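Local coordinates for protein acyl-CoA dehydrogenase (Mycobacterium thermoresistibile, PDB 3NF4) that probably oxidises acyl-CoA thioesters to trans-2-enoyl-CoA, using a bound flavin-adenine dinucleotide as its cofactor, at residues P65-W70 / P107-G112; Q75-Y80 / L247-L252; L266-A271 / D354-R359. One frame throughout, in Å; residues are numbered along the deposited sequence.

Contact 1: residues P65-W70 / P107-G112; sequences PQPEEW and PLLVFG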
loop_
_atom_site.group_PDB
_atom_site.type_symbol
_atom_site.label_atom_id
_atom_site.label_comp_id
_atom_site.label_asym_id
_atom_site.label_seq_id
_atom_site.Cartn_x
_atom_site.Cartn_y
_atom_site.Cartn_z
ATOM N N PRO A 65 -12.265 -32.261 -13.082
ATOM C CA PRO A 65 -12.248 -31.509 -14.354
ATOM C C PRO A 65 -12.010 -32.324 -15.623
ATOM O O PRO A 65 -12.278 -31.827 -16.716
ATOM C CB PRO A 65 -11.099 -30.499 -14.156
ATOM C CG PRO A 65 -10.185 -31.145 -13.182
ATOM C CD PRO A 65 -11.025 -32.044 -12.299
ATOM N N GLN A 66 -11.504 -33.546 -15.487
ATOM C CA GLN A 66 -11.114 -34.362 -16.660
ATOM C C GLN A 66 -12.293 -35.053 -17.389
ATOM O O GLN A 66 -13.360 -35.266 -16.802
ATOM C CB GLN A 66 -10.019 -35.380 -16.295
ATOM C CG GLN A 66 -8.689 -34.763 -15.882
ATOM C CD GLN A 66 -8.629 -34.436 -14.398
ATOM O OE1 GLN A 66 -9.425 -34.955 -13.605
ATOM N NE2 GLN A 66 -7.679 -33.567 -14.012
ATOM N N PRO A 67 -12.101 -35.392 -18.675
ATOM C CA PRO A 67 -13.192 -35.955 -19.473
ATOM C C PRO A 67 -13.695 -37.313 -18.972
ATOM O O PRO A 67 -12.916 -38.155 -18.502
ATOM C CB PRO A 67 -12.575 -36.082 -20.874
ATOM C CG PRO A 67 -11.398 -35.148 -20.868
ATOM C CD PRO A 67 -10.875 -35.235 -19.482
ATOM N N GLU A 68 -15.005 -37.494 -19.061
ATOM C CA GLU A 68 -15.648 -38.718 -18.617
ATOM C C GLU A 68 -15.198 -39.962 -19.381
ATOM O O GLU A 68 -15.174 -41.033 -18.802
ATOM C CB GLU A 68 -17.168 -38.589 -18.691
ATOM C CG GLU A 68 -17.753 -37.522 -17.778
ATOM C CD GLU A 68 -19.263 -37.421 -17.907
ATOM O OE1 GLU A 68 -19.943 -38.460 -17.717
ATOM O OE2 GLU A 68 -19.770 -36.305 -18.196
ATOM N N GLU A 69 -14.832 -39.818 -20.658
ATOM C CA GLU A 69 -14.399 -40.967 -21.477
ATOM C C GLU A 69 -13.148 -41.636 -20.924
ATOM O O GLU A 69 -12.805 -42.758 -21.321
ATOM C CB GLU A 69 -14.166 -40.570 -22.940
ATOM C CG GLU A 69 -12.790 -39.960 -23.226
ATOM C CD GLU A 69 -12.622 -39.505 -24.671
ATOM O OE1 GLU A 69 -12.814 -40.331 -25.600
ATOM O OE2 GLU A 69 -12.286 -38.310 -24.867
ATOM N N TRP A 70 -12.468 -40.934 -20.015
ATOM C CA TRP A 70 -11.286 -41.467 -19.343
ATOM C C TRP A 70 -11.507 -41.683 -17.844
ATOM O O TRP A 70 -10.565 -42.035 -17.129
ATOM C CB TRP A 70 -10.075 -40.550 -19.575
ATOM C CG TRP A 70 -9.667 -40.415 -21.021
ATOM C CD1 TRP A 70 -9.659 -39.272 -21.773
ATOM C CD2 TRP A 70 -9.206 -41.463 -21.882
ATOM N NE1 TRP A 70 -9.219 -39.538 -23.044
ATOM C CE2 TRP A 70 -8.934 -40.878 -23.140
ATOM C CE3 TRP A 70 -8.998 -42.846 -21.712
ATOM C CZ2 TRP A 70 -8.469 -41.629 -24.232
ATOM C CZ3 TRP A 70 -8.529 -43.594 -22.796
ATOM C CH2 TRP A 70 -8.272 -42.979 -24.042
ATOM N N PRO A 107 0.295 -33.764 -18.643
ATOM C CA PRO A 107 1.107 -34.137 -19.810
ATOM C C PRO A 107 0.613 -35.382 -20.586
ATOM O O PRO A 107 0.680 -35.394 -21.811
ATOM C CB PRO A 107 2.484 -34.427 -19.205
ATOM C CG PRO A 107 2.511 -33.654 -17.991
ATOM C CD PRO A 107 1.123 -33.695 -17.432
ATOM N N LEU A 108 0.135 -36.406 -19.889
ATOM C CA LEU A 108 -0.327 -37.622 -20.565
ATOM C C LEU A 108 -1.626 -37.350 -21.328
ATOM O O LEU A 108 -1.776 -37.784 -22.476
ATOM C CB LEU A 108 -0.492 -38.792 -19.576
ATOM C CG LEU A 108 -1.037 -40.151 -20.033
ATOM C CD1 LEU A 108 -0.297 -40.704 -21.268
ATOM C CD2 LEU A 108 -1.015 -41.197 -18.891
ATOM N N LEU A 109 -2.534 -36.605 -20.691
ATOM C CA LEU A 109 -3.831 -36.305 -21.259
ATOM C C LEU A 109 -3.773 -35.460 -22.534
ATOM O O LEU A 109 -4.583 -35.669 -23.441
ATOM C CB LEU A 109 -4.723 -35.627 -20.222
ATOM C CG LEU A 109 -6.101 -35.173 -20.728
ATOM C CD1 LEU A 109 -7.094 -36.334 -20.810
ATOM C CD2 LEU A 109 -6.651 -34.035 -19.866
ATOM N N VAL A 110 -2.835 -34.513 -22.615
ATOM C CA VAL A 110 -2.785 -33.603 -23.769
ATOM C C VAL A 110 -1.741 -34.004 -24.828
ATOM O O VAL A 110 -1.901 -33.689 -26.010
ATOM C CB VAL A 110 -2.641 -32.104 -23.336
ATOM C CG1 VAL A 110 -2.400 -31.191 -24.537
ATOM C CG2 VAL A 110 -3.881 -31.643 -22.575
ATOM N N PHE A 111 -0.706 -34.737 -24.423
ATOM C CA PHE A 111 0.409 -35.009 -25.332
ATOM C C PHE A 111 0.677 -36.470 -25.685
ATOM O O PHE A 111 1.392 -36.748 -26.656
ATOM C CB PHE A 111 1.680 -34.353 -24.814
ATOM C CG PHE A 111 1.524 -32.886 -24.524
ATOM C CD1 PHE A 111 1.041 -32.453 -23.292
ATOM C CD2 PHE A 111 1.853 -31.940 -25.486
ATOM C CE1 PHE A 111 0.894 -31.109 -23.031
ATOM C CE2 PHE A 111 1.711 -30.594 -25.226
ATOM C CZ PHE A 111 1.234 -30.181 -23.995
ATOM N N GLY A 112 0.103 -37.397 -24.922
ATOM C CA GLY A 112 0.393 -38.808 -25.113
ATOM C C GLY A 112 -0.281 -39.451 -26.318
ATOM O O GLY A 112 -1.165 -38.855 -26.957
#

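Contact 2: residues Q75-Y80 / L247-L252; sequences QPYEVY and LDSGRL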
loop_
_atom_site.group_PDB
_atom_site.type_symbol
_atom_site.label_atom_id
_atom_site.label_comp_id
_atom_site.label_asym_id
_atom_site.label_seq_id
_atom_site.Cartn_x
_atom_site.Cartn_y
_atom_site.Cartn_z
ATOM N N GLN A 75 -16.339 -31.840 -15.289
ATOM C CA GLN A 75 -16.721 -30.521 -14.798
ATOM C C GLN A 75 -15.963 -29.335 -15.417
ATOM O O GLN A 75 -14.752 -29.415 -15.669
ATOM C CB GLN A 75 -16.600 -30.488 -13.271
ATOM C CG GLN A 75 -17.480 -31.525 -12.549
ATOM C CD GLN A 75 -18.971 -31.215 -12.649
ATOM O OE1 GLN A 75 -19.381 -30.053 -12.739
ATOM N NE2 GLN A 75 -19.798 -32.264 -12.618
ATOM N N PRO A 76 -16.673 -28.225 -15.678
ATOM C CA PRO A 76 -15.939 -27.008 -16.052
ATOM C C PRO A 76 -15.181 -26.403 -14.850
ATOM O O PRO A 76 -15.488 -26.704 -13.688
ATOM C CB PRO A 76 -17.045 -26.059 -16.540
ATOM C CG PRO A 76 -18.283 -26.549 -15.858
ATOM C CD PRO A 76 -18.135 -28.037 -15.763
ATOM N N TYR A 77 -14.197 -25.569 -15.154
ATOM C CA TYR A 77 -13.375 -24.897 -14.149
ATOM C C TYR A 77 -14.157 -23.991 -13.189
ATOM O O TYR A 77 -13.859 -23.948 -12.000
ATOM C CB TYR A 77 -12.191 -24.184 -14.814
ATOM C CG TYR A 77 -10.907 -24.998 -14.722
ATOM C CD1 TYR A 77 -10.852 -26.334 -15.170
ATOM C CD2 TYR A 77 -9.753 -24.448 -14.153
ATOM C CE1 TYR A 77 -9.651 -27.094 -15.060
ATOM C CE2 TYR A 77 -8.553 -25.195 -14.039
ATOM C CZ TYR A 77 -8.509 -26.505 -14.492
ATOM O OH TYR A 77 -7.324 -27.208 -14.364
ATOM N N GLU A 78 -15.190 -23.332 -13.707
ATOM C CA GLU A 78 -16.131 -22.532 -12.914
ATOM C C GLU A 78 -16.757 -23.334 -11.757
ATOM O O GLU A 78 -17.142 -22.746 -10.742
ATOM C CB GLU A 78 -17.189 -21.927 -13.854
ATOM C CG GLU A 78 -18.265 -21.028 -13.248
ATOM C CD GLU A 78 -19.287 -20.473 -14.300
ATOM O OE1 GLU A 78 -19.531 -21.092 -15.371
ATOM O OE2 GLU A 78 -19.861 -19.393 -14.043
ATOM N N VAL A 79 -16.837 -24.665 -11.891
ATOM C CA VAL A 79 -17.300 -25.525 -10.797
ATOM C C VAL A 79 -16.120 -26.191 -10.070
ATOM O O VAL A 79 -16.046 -26.146 -8.831
ATOM C CB VAL A 79 -18.361 -26.612 -11.254
ATOM C CG1 VAL A 79 -18.829 -27.438 -10.086
ATOM C CG2 VAL A 79 -19.550 -25.978 -11.898
ATOM N N TYR A 80 -15.194 -26.792 -10.819
ATOM C CA TYR A 80 -14.020 -27.420 -10.191
ATOM C C TYR A 80 -13.292 -26.497 -9.193
ATOM O O TYR A 80 -13.041 -26.901 -8.053
ATOM C CB TYR A 80 -13.045 -27.973 -11.246
ATOM C CG TYR A 80 -11.657 -28.265 -10.736
ATOM C CD1 TYR A 80 -11.455 -29.162 -9.691
ATOM C CD2 TYR A 80 -10.533 -27.654 -11.310
ATOM C CE1 TYR A 80 -10.164 -29.446 -9.219
ATOM C CE2 TYR A 80 -9.246 -27.921 -10.847
ATOM C CZ TYR A 80 -9.072 -28.834 -9.808
ATOM O OH TYR A 80 -7.821 -29.129 -9.331
ATOM N N LEU A 247 1.154 -24.169 -17.093
ATOM C CA LEU A 247 1.311 -22.983 -16.205
ATOM C C LEU A 247 -0.028 -22.314 -15.878
ATOM O O LEU A 247 -0.344 -22.071 -14.691
ATOM C CB LEU A 247 2.299 -21.945 -16.792
ATOM C CG LEU A 247 3.797 -22.297 -16.932
ATOM C CD1 LEU A 247 4.574 -21.236 -17.722
ATOM C CD2 LEU A 247 4.472 -22.562 -15.584
ATOM N N ASP A 248 -0.802 -22.036 -16.933
ATOM C CA ASP A 248 -2.115 -21.408 -16.831
ATOM C C ASP A 248 -3.046 -22.150 -15.853
ATOM O O ASP A 248 -3.682 -21.517 -14.981
ATOM C CB ASP A 248 -2.752 -21.268 -18.224
ATOM C CG ASP A 248 -2.049 -20.207 -19.105
ATOM O OD1 ASP A 248 -1.030 -19.626 -18.674
ATOM O OD2 ASP A 248 -2.519 -19.942 -20.248
ATOM N N SER A 249 -3.086 -23.479 -15.970
ATOM C CA SER A 249 -3.937 -24.314 -15.108
ATOM C C SER A 249 -3.491 -24.342 -13.657
ATOM O O SER A 249 -4.317 -24.275 -12.761
ATOM C CB SER A 249 -4.020 -25.760 -15.624
ATOM O OG SER A 249 -4.688 -25.788 -16.870
ATOM N N GLY A 250 -2.188 -24.471 -13.432
ATOM C CA GLY A 250 -1.662 -24.496 -12.077
ATOM C C GLY A 250 -1.836 -23.170 -11.344
ATOM O O GLY A 250 -2.139 -23.144 -10.137
ATOM N N ARG A 251 -1.644 -22.073 -12.065
ATOM C CA ARG A 251 -1.777 -20.762 -11.464
ATOM C C ARG A 251 -3.229 -20.509 -10.970
ATOM O O ARG A 251 -3.401 -19.944 -9.903
ATOM C CB ARG A 251 -1.233 -19.659 -12.402
ATOM C CG ARG A 251 0.280 -19.764 -12.673
ATOM C CD ARG A 251 0.760 -18.920 -13.894
ATOM N NE ARG A 251 2.229 -18.789 -13.903
ATOM C CZ ARG A 251 2.988 -18.402 -14.943
ATOM N NH1 ARG A 251 2.447 -18.081 -16.105
ATOM N NH2 ARG A 251 4.317 -18.334 -14.810
ATOM N N LEU A 252 -4.254 -20.995 -11.689
ATOM C CA LEU A 252 -5.681 -20.935 -11.226
ATOM C C LEU A 252 -6.023 -21.821 -10.032
ATOM O O LEU A 252 -6.731 -21.380 -9.116
ATOM C CB LEU A 252 -6.681 -21.270 -12.343
ATOM C CG LEU A 252 -6.788 -20.359 -13.543
ATOM C CD1 LEU A 252 -7.829 -20.916 -14.489
ATOM C CD2 LEU A 252 -7.144 -18.912 -13.123
#

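Contact 3: residues L266-A271 / D354-R359; sequences LDEAVA and DYRVER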
loop_
_atom_site.group_PDB
_atom_site.type_symbol
_atom_site.label_atom_id
_atom_site.label_comp_id
_atom_site.label_asym_id
_atom_site.label_seq_id
_atom_site.Cartn_x
_atom_site.Cartn_y
_atom_site.Cartn_z
ATOM N N LEU A 266 -11.153 -14.919 7.387
ATOM C CA LEU A 266 -12.211 -13.935 7.522
ATOM C C LEU A 266 -13.377 -14.415 8.441
ATOM O O LEU A 266 -13.852 -13.624 9.273
ATOM C CB LEU A 266 -12.738 -13.481 6.150
ATOM C CG LEU A 266 -13.892 -12.450 6.175
ATOM C CD1 LEU A 266 -13.369 -11.108 6.606
ATOM C CD2 LEU A 266 -14.662 -12.289 4.828
ATOM N N ASP A 267 -13.836 -15.667 8.282
ATOM C CA ASP A 267 -14.912 -16.222 9.135
ATOM C C ASP A 267 -14.523 -16.274 10.648
ATOM O O ASP A 267 -15.326 -15.886 11.506
ATOM C CB ASP A 267 -15.383 -17.613 8.646
ATOM C CG ASP A 267 -16.127 -17.561 7.287
ATOM O OD1 ASP A 267 -16.737 -16.507 6.940
ATOM O OD2 ASP A 267 -16.135 -18.596 6.564
ATOM N N GLU A 268 -13.308 -16.733 10.965
ATOM C CA GLU A 268 -12.795 -16.639 12.332
ATOM C C GLU A 268 -12.902 -15.222 12.931
ATOM O O GLU A 268 -13.383 -15.060 14.058
ATOM C CB GLU A 268 -11.332 -17.081 12.405
ATOM C CG GLU A 268 -11.080 -18.555 12.117
ATOM C CD GLU A 268 -11.621 -19.482 13.207
ATOM O OE1 GLU A 268 -11.790 -19.020 14.373
ATOM O OE2 GLU A 268 -11.859 -20.686 12.905
ATOM N N ALA A 269 -12.455 -14.213 12.177
ATOM C CA ALA A 269 -12.374 -12.841 12.681
ATOM C C ALA A 269 -13.754 -12.174 12.837
ATOM O O ALA A 269 -13.991 -11.452 13.812
ATOM C CB ALA A 269 -11.440 -11.984 11.802
ATOM N N VAL A 270 -14.648 -12.403 11.874
ATOM C CA VAL A 270 -16.049 -11.972 11.989
ATOM C C VAL A 270 -16.727 -12.574 13.231
ATOM O O VAL A 270 -17.290 -11.840 14.024
ATOM C CB VAL A 270 -16.868 -12.278 10.708
ATOM C CG1 VAL A 270 -18.358 -12.023 10.927
ATOM C CG2 VAL A 270 -16.329 -11.440 9.521
ATOM N N ALA A 271 -16.650 -13.890 13.411
ATOM C CA ALA A 271 -17.178 -14.514 14.637
ATOM C C ALA A 271 -16.605 -13.882 15.926
ATOM O O ALA A 271 -17.389 -13.434 16.785
ATOM C CB ALA A 271 -16.982 -16.057 14.636
ATOM N N ASP A 354 -4.116 -21.229 20.948
ATOM C CA ASP A 354 -5.515 -21.473 21.317
ATOM C C ASP A 354 -6.507 -21.271 20.151
ATOM O O ASP A 354 -7.624 -21.779 20.195
ATOM C CB ASP A 354 -5.943 -20.598 22.503
ATOM N N TYR A 355 -6.112 -20.511 19.132
ATOM C CA TYR A 355 -6.943 -20.325 17.942
ATOM C C TYR A 355 -6.175 -20.683 16.667
ATOM O O TYR A 355 -4.948 -20.856 16.698
ATOM C CB TYR A 355 -7.494 -18.889 17.877
ATOM C CG TYR A 355 -8.322 -18.540 19.071
ATOM C CD1 TYR A 355 -9.681 -18.906 19.147
ATOM C CD2 TYR A 355 -7.749 -17.892 20.143
ATOM C CE1 TYR A 355 -10.446 -18.611 20.288
ATOM C CE2 TYR A 355 -8.486 -17.589 21.274
ATOM C CZ TYR A 355 -9.828 -17.945 21.356
ATOM O OH TYR A 355 -10.519 -17.618 22.505
ATOM N N ARG A 356 -6.912 -20.770 15.557
ATOM C CA ARG A 356 -6.376 -21.151 14.236
ATOM C C ARG A 356 -5.667 -20.028 13.423
ATOM O O ARG A 356 -4.875 -20.315 12.535
ATOM C CB ARG A 356 -7.505 -21.766 13.400
ATOM C CG ARG A 356 -7.929 -23.157 13.855
ATOM C CD ARG A 356 -9.003 -23.733 12.920
ATOM N NE ARG A 356 -9.250 -25.157 13.168
ATOM C CZ ARG A 356 -10.246 -25.869 12.634
ATOM N NH1 ARG A 356 -11.119 -25.297 11.815
ATOM N NH2 ARG A 356 -10.382 -27.157 12.930
ATOM N N VAL A 357 -5.960 -18.761 13.717
ATOM C CA VAL A 357 -5.486 -17.646 12.874
ATOM C C VAL A 357 -3.936 -17.515 12.759
ATOM O O VAL A 357 -3.428 -17.077 11.721
ATOM C CB VAL A 357 -6.171 -16.295 13.229
ATOM C CG1 VAL A 357 -7.646 -16.376 12.906
ATOM C CG2 VAL A 357 -5.979 -15.938 14.721
ATOM N N GLU A 358 -3.202 -17.933 13.798
ATOM C CA GLU A 358 -1.731 -17.882 13.730
ATOM C C GLU A 358 -1.202 -18.920 12.741
ATOM O O GLU A 358 -0.222 -18.658 12.032
ATOM C CB GLU A 358 -1.073 -18.011 15.107
ATOM C CG GLU A 358 -1.189 -19.418 15.749
ATOM C CD GLU A 358 -0.131 -20.415 15.226
ATOM O OE1 GLU A 358 -0.377 -21.654 15.298
ATOM O OE2 GLU A 358 0.924 -19.937 14.728
ATOM N N ARG A 359 -1.869 -20.077 12.657
ATOM C CA ARG A 359 -1.533 -21.060 11.622
ATOM C C ARG A 359 -1.846 -20.539 10.191
ATOM O O ARG A 359 -1.043 -20.736 9.259
ATOM C CB ARG A 359 -2.246 -22.395 11.897
ATOM C CG ARG A 359 -2.092 -23.435 10.769
ATOM C CD ARG A 359 -2.474 -24.908 11.194
ATOM N NE ARG A 359 -3.887 -25.075 11.598
ATOM C CZ ARG A 359 -4.912 -25.287 10.768
ATOM N NH1 ARG A 359 -4.749 -25.365 9.446
ATOM N NH2 ARG A 359 -6.134 -25.436 11.263
HETATM O O HOH W 1 -11.464 -22.175 10.809
#

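Contact 1: residues P65-W70 / P107-G112
The indole of Trp70 receives the CD1 methyl of Leu109 at an oblique angle, 4.0 Å from Trp70 CD1, the five-membered-ring carbon between CG and NE1. One face of the same ring is taken up by its own chain neighbour: Glu69 CG sits 3.5 Å above the plane, displaced toward the rim. On the other segment, local helix packing surrounds the Phe111 ring: one of its faces carries Val110 CG1, and the carbonyl oxygen of Pro107 lies at its edge, in plane. Pro67 completes the meeting. The CD corner of the proline ring faces the end of Leu109, and Pro67 CD stands 4.2 Å from Leu109 CD1, so a single leucine methyl is shared by a proline and an aromatic ring. Leu109 can serve both because its CG stands anti to the backbone N (chi1 176°), which sends the branch out from helix 106-111 to the loop. Pro67 and Trp70 are brought together by a tight turn: Trp70 N bonds to Pro67 O over 3.2 Å, closing the 3-10 segment 68-70. Helix 114-124 flanks the contact, with Lys117 against Trp70 and Leu121 against Leu109. Both segments belong to the N-terminal acyl-CoA dehydrogenase domain, where the loop between helices 52-57 and 77-88 meets the short helix 106-111 near the surface. Carbon meets carbon throughout this small apolar contact, so it is held by dispersion and burial of apolar surface, without directional polar bonds between the segments.

Contact 2: residues Q75-Y80 / L247-L252
Tyr77 reaches from the first turn of helix 77-88 to Ser249 and Leu252 on helix 247-274, a junction between the helical N-terminal domain and the C-terminal helical domain of the acyl-CoA dehydrogenase fold. Its CB points toward the partner helix, and CG leaves it at a chi1 of -99°, swung away from a staggered position. Farther out, Tyr77 CD2 meets the CD1 methyl of Leu252 at 4.0 Å, and the two side chains cross obliquely. One ring face is covered from within its own helix: Tyr80 CD2 lies 3.8 Å above the plane of the Tyr77 ring, over its centre. The ring also forms a cation-pi pair with Arg314 of helix 289-315, a helix that packs on Leu252 too, through Ala310. With CG of Leu252 anti to the carbonyl carbon (chi1 -65°), its CD1 branch is directed to Tyr77 CD2. The root of Tyr77 is fixed by polar bonds. Its backbone N binds Asp315 OD1, while Glu78 N takes Asp315 OD2, so one carboxylate binds two backbone N-H groups of the first turn. Pro76, in the N-cap position, uses its O to accept from both Val79 N and Tyr80 N. At the far end of the ring the phenol oxygen makes only a van der Waals contact with the serine: Tyr77 OH is 3.8 Å from Ser249 CB, and Ser249 OG turns instead to a weak hydrogen bond with Arg314 NH1.

Contact 3: residues L266-A271 / D354-R359
Glu268 lies across both Arg356 and Val357, laying its aliphatic root on the valine and holding its carboxylate toward the arginine. The root makes the closer contact: Glu268 CB is 3.8 Å from Val357 CG1, with Glu268 CG just beyond, and the two side chains pass at a slant. With Val357 CG1 anti to the carbonyl carbon (chi1 -66°), that methyl faces Glu268 CB. A bend at chi2 (-69°) then turns the glutamate away from a straight course and carries its head to the arginine. There the carboxylate and guanidinium planes stand 65° apart, and the charged groups do not touch; Glu268 OE2 is 4.8 Å from Arg356 NH1, and the nearest approach is to the aliphatic carbon Arg356 CD. A water bridges the gap. It donates to Glu268 OE2 over 2.6 Å and accepts from Arg356 NH1 over a longer 3.3 Å, lying at the edge of the guanidinium and in its plane. Arg356, extended from CG to NE, has its stronger partners elsewhere: NE forms a salt bridge with Asp40 OD1, an oxygen that Arg359 NH2 shares, and NH1 forms another with Asp36 OD2. To these Glu268 probably adds a more distant, water-screened attraction. Within the C-terminal domain the contact joins the later part of helix 247-274 to the beginning of helix 357-367. Phe346, on helix 321-346, packs on both Glu268 and Val357. Helix 289-315 also meets Leu266 and Ala269, through Met296, and on the arginine side helix 39-45 brings Val39 against Arg356 and Arg359.

How the contacts relate
Contacts 1 and 2 are neighbours, with centres 14 Å apart, and they touch directly: Pro65 CB packs 3.8 Å from Tyr77 CE1, and Pro65 CD lies 3.9 Å from Tyr80 CD1. Their segments alternate along the chain, and the loop that meets helix 106-111 continues, after a few residues, into helix 77-88, which meets 247-252. Contacts 2 and 3 share helix 247-274, one near its beginning and the other near its end, about 28 Å between centres. Contact 3 lies across the chain's centre from contact 1, about 39 Å from it between centres. The Ser249 side chain of contact 2 is about 14 Å from the bound FAD.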